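Local coordinates for HIT domain-containing protein (Sulfolobus tokodaii, PDB 2EO4) that probably binds nucleotides and hydrolyses a nucleotidyl bond, perhaps that of adenylyl sulfate, as a zinc-binding member of the histidine triad family, at residues C4-N8 against R9-G13; E126-Q129 against K130-R133; V16-E20 against K21-I25. All blocks are in the same frame, centred on the assembly; numbering follows the deposited sequence.

Interaction 1 of 3, residues C4-N8 against R9-G13. With ZN (zinc ion), chain B.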
loop_
_atom_site.group_PDB
_atom_site.type_symbol
_atom_site.label_atom_id
_atom_site.label_comp_id
_atom_site.label_asym_id
_atom_site.label_seq_id
_atom_site.Cartn_x
_atom_site.Cartn_y
_atom_site.Cartn_z
ATOM N N CYS A 4 -9.991 9.492 14.169
ATOM C CA CYS A 4 -11.005 9.064 15.128
ATOM C C CYS A 4 -12.007 10.210 15.276
ATOM O O CYS A 4 -13.213 9.987 15.402
ATOM C CB CYS A 4 -10.374 8.737 16.488
ATOM S SG CYS A 4 -9.563 7.115 16.582
ATOM N N SER A 5 -11.503 11.443 15.239
ATOM C CA SER A 5 -12.360 12.620 15.360
ATOM C C SER A 5 -13.330 12.729 14.190
ATOM O O SER A 5 -14.503 13.053 14.369
ATOM C CB SER A 5 -11.519 13.899 15.445
ATOM O OG SER A 5 -10.774 13.947 16.650
ATOM N N ILE A 6 -12.840 12.473 12.983
ATOM C CA ILE A 6 -13.698 12.545 11.813
ATOM C C ILE A 6 -14.737 11.423 11.867
ATOM O O ILE A 6 -15.898 11.624 11.512
ATOM C CB ILE A 6 -12.861 12.459 10.518
ATOM C CG1 ILE A 6 -12.018 13.734 10.384
ATOM C CG2 ILE A 6 -13.768 12.290 9.310
ATOM C CD1 ILE A 6 -10.999 13.712 9.256
ATOM N N ILE A 7 -14.320 10.246 12.322
ATOM C CA ILE A 7 -15.234 9.113 12.432
ATOM C C ILE A 7 -16.365 9.441 13.406
ATOM O O ILE A 7 -17.530 9.106 13.161
ATOM C CB ILE A 7 -14.498 7.850 12.939
ATOM C CG1 ILE A 7 -13.525 7.348 11.869
ATOM C CG2 ILE A 7 -15.507 6.762 13.305
ATOM C CD1 ILE A 7 -14.191 6.957 10.573
ATOM N N ASN A 8 -16.013 10.100 14.505
ATOM C CA ASN A 8 -16.989 10.467 15.529
ATOM C C ASN A 8 -17.706 11.785 15.251
ATOM O O ASN A 8 -18.464 12.276 16.093
ATOM C CB ASN A 8 -16.314 10.531 16.901
ATOM C CG ASN A 8 -15.776 9.185 17.348
ATOM O OD1 ASN A 8 -16.454 8.167 17.227
ATOM N ND2 ASN A 8 -14.557 9.174 17.880
ATOM N N ARG A 9 -17.468 12.352 14.071
ATOM C CA ARG A 9 -18.094 13.608 13.670
ATOM C C ARG A 9 -17.768 14.769 14.603
ATOM O O ARG A 9 -18.609 15.640 14.846
ATOM C CB ARG A 9 -19.615 13.439 13.575
ATOM C CG ARG A 9 -20.113 12.915 12.230
ATOM C CD ARG A 9 -19.612 11.512 11.911
ATOM N NE ARG A 9 -20.116 11.069 10.612
ATOM C CZ ARG A 9 -19.953 9.848 10.112
ATOM N NH1 ARG A 9 -19.290 8.926 10.797
ATOM N NH2 ARG A 9 -20.460 9.548 8.924
ATOM N N GLU A 10 -16.543 14.776 15.120
ATOM C CA GLU A 10 -16.087 15.831 16.017
ATOM C C GLU A 10 -15.239 16.790 15.196
ATOM O O GLU A 10 -14.924 17.899 15.630
ATOM C CB GLU A 10 -15.239 15.234 17.141
ATOM C CG GLU A 10 -15.885 14.042 17.823
ATOM C CD GLU A 10 -14.982 13.393 18.850
ATOM O OE1 GLU A 10 -13.766 13.279 18.588
ATOM O OE2 GLU A 10 -15.490 12.980 19.913
ATOM N N LEU A 11 -14.876 16.342 14.000
ATOM C CA LEU A 11 -14.056 17.119 13.085
ATOM C C LEU A 11 -14.593 16.889 11.679
ATOM O O LEU A 11 -14.951 15.765 11.321
ATOM C CB LEU A 11 -12.600 16.652 13.179
ATOM C CG LEU A 11 -11.532 17.409 12.387
ATOM C CD1 LEU A 11 -11.470 18.864 12.839
ATOM C CD2 LEU A 11 -10.190 16.729 12.601
ATOM N N GLU A 12 -14.652 17.955 10.891
ATOM C CA GLU A 12 -15.165 17.872 9.530
ATOM C C GLU A 12 -14.349 16.967 8.611
ATOM O O GLU A 12 -13.117 16.978 8.626
ATOM C CB GLU A 12 -15.252 19.273 8.922
ATOM C CG GLU A 12 -15.772 19.304 7.498
ATOM C CD GLU A 12 -15.957 20.719 6.982
ATOM O OE1 GLU A 12 -16.758 21.468 7.581
ATOM O OE2 GLU A 12 -15.300 21.081 5.983
ATOM N N GLY A 13 -15.067 16.189 7.808
ATOM C CA GLY A 13 -14.449 15.281 6.860
ATOM C C GLY A 13 -15.513 14.830 5.875
ATOM O O GLY A 13 -16.668 14.644 6.259
HETATM ZN ZN ZN B . -7.473 7.281 15.553
HETATM O O HOH W 1 -16.805 13.968 10.580
HETATM O O HOH W 2 -12.235 11.190 18.767
#

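Interaction 2 of 3, residues E126-Q129 against K130-R133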
loop_
_atom_site.group_PDB
_atom_site.type_symbol
_atom_site.label_atom_id
_atom_site.label_comp_id
_atom_site.label_asym_id
_atom_site.label_seq_id
_atom_site.Cartn_x
_atom_site.Cartn_y
_atom_site.Cartn_z
ATOM N N GLU A 126 -17.511 18.859 -2.060
ATOM C CA GLU A 126 -18.894 18.473 -2.296
ATOM C C GLU A 126 -19.043 17.702 -3.606
ATOM O O GLU A 126 -19.696 16.662 -3.647
ATOM C CB GLU A 126 -19.788 19.718 -2.296
ATOM C CG GLU A 126 -19.668 20.532 -1.016
ATOM C CD GLU A 126 -20.583 21.738 -0.997
ATOM O OE1 GLU A 126 -20.619 22.471 -2.009
ATOM O OE2 GLU A 126 -21.257 21.957 0.034
ATOM N N LEU A 127 -18.423 18.201 -4.668
ATOM C CA LEU A 127 -18.507 17.542 -5.966
ATOM C C LEU A 127 -17.799 16.191 -5.992
ATOM O O LEU A 127 -18.363 15.194 -6.447
ATOM C CB LEU A 127 -17.921 18.437 -7.057
ATOM C CG LEU A 127 -17.931 17.832 -8.464
ATOM C CD1 LEU A 127 -19.359 17.482 -8.865
ATOM C CD2 LEU A 127 -17.320 18.812 -9.448
ATOM N N LEU A 128 -16.560 16.154 -5.512
ATOM C CA LEU A 128 -15.805 14.906 -5.504
ATOM C C LEU A 128 -16.505 13.827 -4.696
ATOM O O LEU A 128 -16.553 12.669 -5.107
ATOM C CB LEU A 128 -14.394 15.137 -4.952
ATOM C CG LEU A 128 -13.319 15.451 -5.994
ATOM C CD1 LEU A 128 -13.144 14.247 -6.914
ATOM C CD2 LEU A 128 -13.707 16.686 -6.793
ATOM N N GLN A 129 -17.046 14.207 -3.544
ATOM C CA GLN A 129 -17.749 13.259 -2.691
ATOM C C GLN A 129 -18.936 12.657 -3.439
ATOM O O GLN A 129 -19.124 11.444 -3.464
ATOM C CB GLN A 129 -18.255 13.959 -1.431
ATOM C CG GLN A 129 -19.126 13.082 -0.543
ATOM C CD GLN A 129 -19.760 13.854 0.593
ATOM O OE1 GLN A 129 -20.463 14.841 0.371
ATOM N NE2 GLN A 129 -19.522 13.407 1.819
ATOM N N LYS A 130 -19.733 13.522 -4.055
ATOM C CA LYS A 130 -20.914 13.078 -4.787
ATOM C C LYS A 130 -20.606 12.174 -5.984
ATOM O O LYS A 130 -21.251 11.139 -6.159
ATOM C CB LYS A 130 -21.733 14.304 -5.216
ATOM C CG LYS A 130 -22.263 15.111 -4.028
ATOM C CD LYS A 130 -22.858 16.453 -4.453
ATOM C CE LYS A 130 -23.213 17.314 -3.244
ATOM N NZ LYS A 130 -24.245 16.692 -2.367
ATOM N N ILE A 131 -19.625 12.538 -6.805
ATOM C CA ILE A 131 -19.304 11.709 -7.961
ATOM C C ILE A 131 -18.653 10.385 -7.564
ATOM O O ILE A 131 -18.914 9.353 -8.179
ATOM C CB ILE A 131 -18.378 12.438 -8.957
ATOM C CG1 ILE A 131 -17.071 12.827 -8.273
ATOM C CG2 ILE A 131 -19.082 13.666 -9.515
ATOM C CD1 ILE A 131 -16.053 13.396 -9.223
ATOM N N ILE A 132 -17.803 10.408 -6.541
ATOM C CA ILE A 132 -17.160 9.176 -6.100
ATOM C C ILE A 132 -18.200 8.232 -5.498
ATOM O O ILE A 132 -18.179 7.030 -5.764
ATOM C CB ILE A 132 -16.037 9.453 -5.068
ATOM C CG1 ILE A 132 -14.898 10.217 -5.748
ATOM C CG2 ILE A 132 -15.524 8.133 -4.488
ATOM C CD1 ILE A 132 -13.813 10.722 -4.789
ATOM N N ARG A 133 -19.113 8.769 -4.697
ATOM C CA ARG A 133 -20.154 7.939 -4.100
ATOM C C ARG A 133 -20.974 7.291 -5.212
ATOM O O ARG A 133 -21.271 6.098 -5.163
ATOM C CB ARG A 133 -21.065 8.776 -3.198
ATOM C CG ARG A 133 -20.505 9.020 -1.799
ATOM C CD ARG A 133 -21.430 9.911 -0.982
ATOM N NE ARG A 133 -21.080 9.927 0.435
ATOM C CZ ARG A 133 -21.746 10.615 1.358
ATOM N NH1 ARG A 133 -22.797 11.345 1.008
ATOM N NH2 ARG A 133 -21.374 10.562 2.632
HETATM O O HOH W 3 -23.225 14.523 -0.961
#

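Interaction 3 of 3, residues V16-E20 against K21-I25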
loop_
_atom_site.group_PDB
_atom_site.type_symbol
_atom_site.label_atom_id
_atom_site.label_comp_id
_atom_site.label_asym_id
_atom_site.label_seq_id
_atom_site.Cartn_x
_atom_site.Cartn_y
_atom_site.Cartn_z
ATOM N N VAL A 16 -16.659 9.200 1.516
ATOM C CA VAL A 16 -17.029 8.722 0.188
ATOM C C VAL A 16 -17.381 7.241 0.307
ATOM O O VAL A 16 -17.924 6.639 -0.621
ATOM C CB VAL A 16 -15.899 8.915 -0.862
ATOM C CG1 VAL A 16 -15.621 10.407 -1.052
ATOM C CG2 VAL A 16 -14.641 8.174 -0.438
ATOM N N TYR A 17 -17.067 6.664 1.464
ATOM C CA TYR A 17 -17.372 5.265 1.752
ATOM C C TYR A 17 -17.407 5.037 3.252
ATOM O O TYR A 17 -16.609 5.602 4.001
ATOM C CB TYR A 17 -16.328 4.312 1.153
ATOM C CG TYR A 17 -16.591 2.860 1.516
ATOM C CD1 TYR A 17 -17.470 2.084 0.766
ATOM C CD2 TYR A 17 -16.005 2.283 2.646
ATOM C CE1 TYR A 17 -17.766 0.770 1.127
ATOM C CE2 TYR A 17 -16.294 0.966 3.021
ATOM C CZ TYR A 17 -17.176 0.219 2.255
ATOM O OH TYR A 17 -17.472 -1.078 2.613
ATOM N N GLU A 18 -18.333 4.200 3.696
ATOM C CA GLU A 18 -18.413 3.895 5.112
ATOM C C GLU A 18 -19.249 2.659 5.381
ATOM O O GLU A 18 -20.279 2.440 4.743
ATOM C CB GLU A 18 -18.987 5.087 5.896
ATOM C CG GLU A 18 -19.124 4.832 7.401
ATOM C CD GLU A 18 -19.599 6.051 8.185
ATOM O OE1 GLU A 18 -20.254 6.935 7.595
ATOM O OE2 GLU A 18 -19.331 6.116 9.404
ATOM N N ASP A 19 -18.758 1.829 6.291
ATOM C CA ASP A 19 -19.484 0.647 6.729
ATOM C C ASP A 19 -19.258 0.565 8.230
ATOM O O ASP A 19 -18.763 1.519 8.831
ATOM C CB ASP A 19 -19.035 -0.641 6.002
ATOM C CG ASP A 19 -17.564 -0.959 6.172
ATOM O OD1 ASP A 19 -17.019 -0.795 7.283
ATOM O OD2 ASP A 19 -16.953 -1.415 5.179
ATOM N N GLU A 20 -19.618 -0.550 8.849
ATOM C CA GLU A 20 -19.466 -0.671 10.292
ATOM C C GLU A 20 -18.044 -0.588 10.835
ATOM O O GLU A 20 -17.840 -0.134 11.962
ATOM C CB GLU A 20 -20.116 -1.972 10.774
ATOM C CG GLU A 20 -21.624 -1.988 10.620
ATOM C CD GLU A 20 -22.291 -0.829 11.341
ATOM O OE1 GLU A 20 -22.129 -0.722 12.576
ATOM O OE2 GLU A 20 -22.973 -0.023 10.671
ATOM N N LYS A 21 -17.058 -0.999 10.042
ATOM C CA LYS A 21 -15.679 -0.989 10.522
ATOM C C LYS A 21 -14.664 -0.174 9.726
ATOM O O LYS A 21 -13.529 -0.007 10.170
ATOM C CB LYS A 21 -15.169 -2.427 10.638
ATOM C CG LYS A 21 -15.933 -3.276 11.644
ATOM C CD LYS A 21 -15.247 -4.616 11.860
ATOM C CE LYS A 21 -15.982 -5.457 12.895
ATOM N NZ LYS A 21 -15.246 -6.720 13.206
ATOM N N PHE A 22 -15.060 0.326 8.561
ATOM C CA PHE A 22 -14.144 1.100 7.726
ATOM C C PHE A 22 -14.783 2.339 7.128
ATOM O O PHE A 22 -16.003 2.496 7.139
ATOM C CB PHE A 22 -13.597 0.229 6.591
ATOM C CG PHE A 22 -12.796 -0.944 7.065
ATOM C CD1 PHE A 22 -13.428 -2.095 7.528
ATOM C CD2 PHE A 22 -11.406 -0.885 7.089
ATOM C CE1 PHE A 22 -12.684 -3.170 8.010
ATOM C CE2 PHE A 22 -10.651 -1.954 7.571
ATOM C CZ PHE A 22 -11.292 -3.098 8.034
ATOM N N ALA A 23 -13.938 3.223 6.608
ATOM C CA ALA A 23 -14.404 4.444 5.975
ATOM C C ALA A 23 -13.329 4.965 5.030
ATOM O O ALA A 23 -12.154 4.620 5.151
ATOM C CB ALA A 23 -14.721 5.500 7.030
ATOM N N ALA A 24 -13.753 5.779 4.076
ATOM C CA ALA A 24 -12.847 6.399 3.120
ATOM C C ALA A 24 -13.248 7.866 3.164
ATOM O O ALA A 24 -14.429 8.196 3.047
ATOM C CB ALA A 24 -13.057 5.824 1.726
ATOM N N ILE A 25 -12.265 8.740 3.347
ATOM C CA ILE A 25 -12.519 10.170 3.461
ATOM C C ILE A 25 -11.627 10.959 2.514
ATOM O O ILE A 25 -10.468 10.606 2.318
ATOM C CB ILE A 25 -12.234 10.622 4.907
ATOM C CG1 ILE A 25 -13.135 9.839 5.870
ATOM C CG2 ILE A 25 -12.446 12.125 5.051
ATOM C CD1 ILE A 25 -12.564 9.705 7.266
#

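Interaction 1 of 3, residues C4-N8 against R9-G13
Backbone hydrogen bonds reach back from Glu10 and Arg9 to the last turn of helix 2-7. Glu10 N donates to Ser5 O over 2.8 Å, nearly straight at 165°, and Leu11 N adds a weak bond to the same oxygen. Arg9 N donates to Ile6 O, 3.1 Å away. The side chain of Arg9, bent at its CB-CG bond (chi2 63°), returns along the helix end so that NH1 donates to Ile7 O at 3.0 Å, the acceptor lying in the guanidinium plane; NH2 forms a salt bridge with Glu18, and Phe15 makes a cation-pi contact.

Glu10 N to Ser5 O and Arg9 N to Ile6 O together form a Schellman motif, with Arg9 at positive phi (60°) as its C-prime residue. The helix they end carries Cys4, whose SG binds zinc at 2.3 Å with Cys1, His43 and His94.

Two waters bridge polar atoms: one donates to both Ile6 O and Leu11 O, while another donates to Glu10 OE1 and accepts from Asn8 ND2. Ser5 OG turns instead to Cys1 O. A CA-H...O contact joins Ile6 CA to Leu11 O.

Apolar contact is modest. Ile6 CG1 lies 4.1 Å from Leu11 CB, and its CG2 meets Gly13 CA at 3.9 Å.

Interaction 2 of 3, residues E126-Q129 against K130-R133
Glu126 and Lys130 meet one turn apart in the C-terminal helix 122-143, where four successive i to i+4 backbone bonds join residues 126-129 to 130-133. Glu126 O accepts from Lys130 N at 3.2 Å, and the aliphatic chain of Lys130 runs past the same oxygen. The carboxylate and ammonium do not meet.

Leu127 O accepts a hydrogen bond from Ile131 N. The two side chains, both partly exposed, cross with Leu127 CD1 3.9 Å from Ile131 CG2. Buried Leu128 bonds through O to Ile132 N and divides its CD1 between two partners, the nearer being Ile131 CD1 at 3.8 Å, the other Ile132 CD1. Ile131 CG1 sits between backbone N and carbonyl carbon (chi1 60°), which carries CD1 alongside Leu128. This apolar side also meets Phe111, Leu26 and helix 52-72, so it packs the helix against the domain.

Gln129 O closes the series, accepting from Arg133 N at 2.9 Å. With CG trans to its own nitrogen (chi1 174°), Gln129 extends beside Arg133; OE1 accepts a hydrogen bond from a water, which in turn accepts one from Lys130 NZ. NE2 donates to Phe15 O on the neighbouring strand. Cutting Gln129 back to an alanine is likely to leave Phe15 O without this donor and the Arg133 guanidinium without the amide stacked on it, freer to turn. Amide and guanidinium stack with planes 20° apart, Gln129 NE2 lying over the rim of the Arg133 group, 3.5 Å from NH2.

Interaction 3 of 3, residues V16-E20 against K21-I25
Antiparallel backbone hydrogen bonds pair Val16-Glu20 with Lys21-Ile25, forming the beta hairpin at one edge of the chain's sheet. Ala24 N donates to Tyr17 O at 2.9 Å, and Asp19 N to Phe22 O at 3.0 Å, the latter almost straight at 170°. Between them, Glu18 and Ala23 are a non-hydrogen-bonded pair whose CA atoms approach to 4.1 Å, with Glu18 CA-H directed at Phe22 O. At the open end Val16 N donates to Ala24 O at 2.9 Å, and Tyr17 N adds a weak bond to the same oxygen; two residues thus oppose one in a classic beta bulge.

Side-chain hydrogen bonds organise the turn. Asp19 CG lies between its backbone N and carbonyl carbon (chi1 59°), which brings OD1 to the backbone N-H groups of the turn, where it accepts from Phe22 N at 2.6 Å and Lys21 N at 2.8 Å. The first donor comes on the syn side of the carboxylate, the second nearly in line with the C-O bond. Tyr17 OH donates to OD2 on its anti side, so both oxygens are engaged. OD1 also lies at the edge of the Phe22 ring, whose plane stands 84° from the carboxylate.

Apolar contact centres on Ala24 CB, 3.6 Å from both Val16 CG2 and Tyr17 CB. The opposite face carries Ala23, against Ile7 of helix 2-7, and Glu18, whose carboxylate bridges Lys41 and Arg9.

With three donors fixing its rotation, the Asp19 carboxylate is likely to be stabilised as the anion, and it ties the turn to the tyrosine on the strand.

How the interactions relate
Interaction 1 is a surface contact, whereas interactions 2 and 3 are partly buried, and the hairpin of interaction 3 touches both others. Its Glu18 meets Arg9 in a salt bridge (NH2 to OE1, 2.9 Å), while Ile25 and Ala23 pack on Ile6 and Ile7. At its bulged end, Val16 rests on Gln129, Ile132 and Arg133 of interaction 2. Interactions 1 and 2 do not touch, their nearest atoms being about 5 Å apart. The chemistry of all three follows their place: capping bonds end a helix beside the zinc site, with waters bridging polar atoms there, regular helical bonds back an apolar flank in residues 126-133, and a carboxylate holds the turn of the hairpin 16-25.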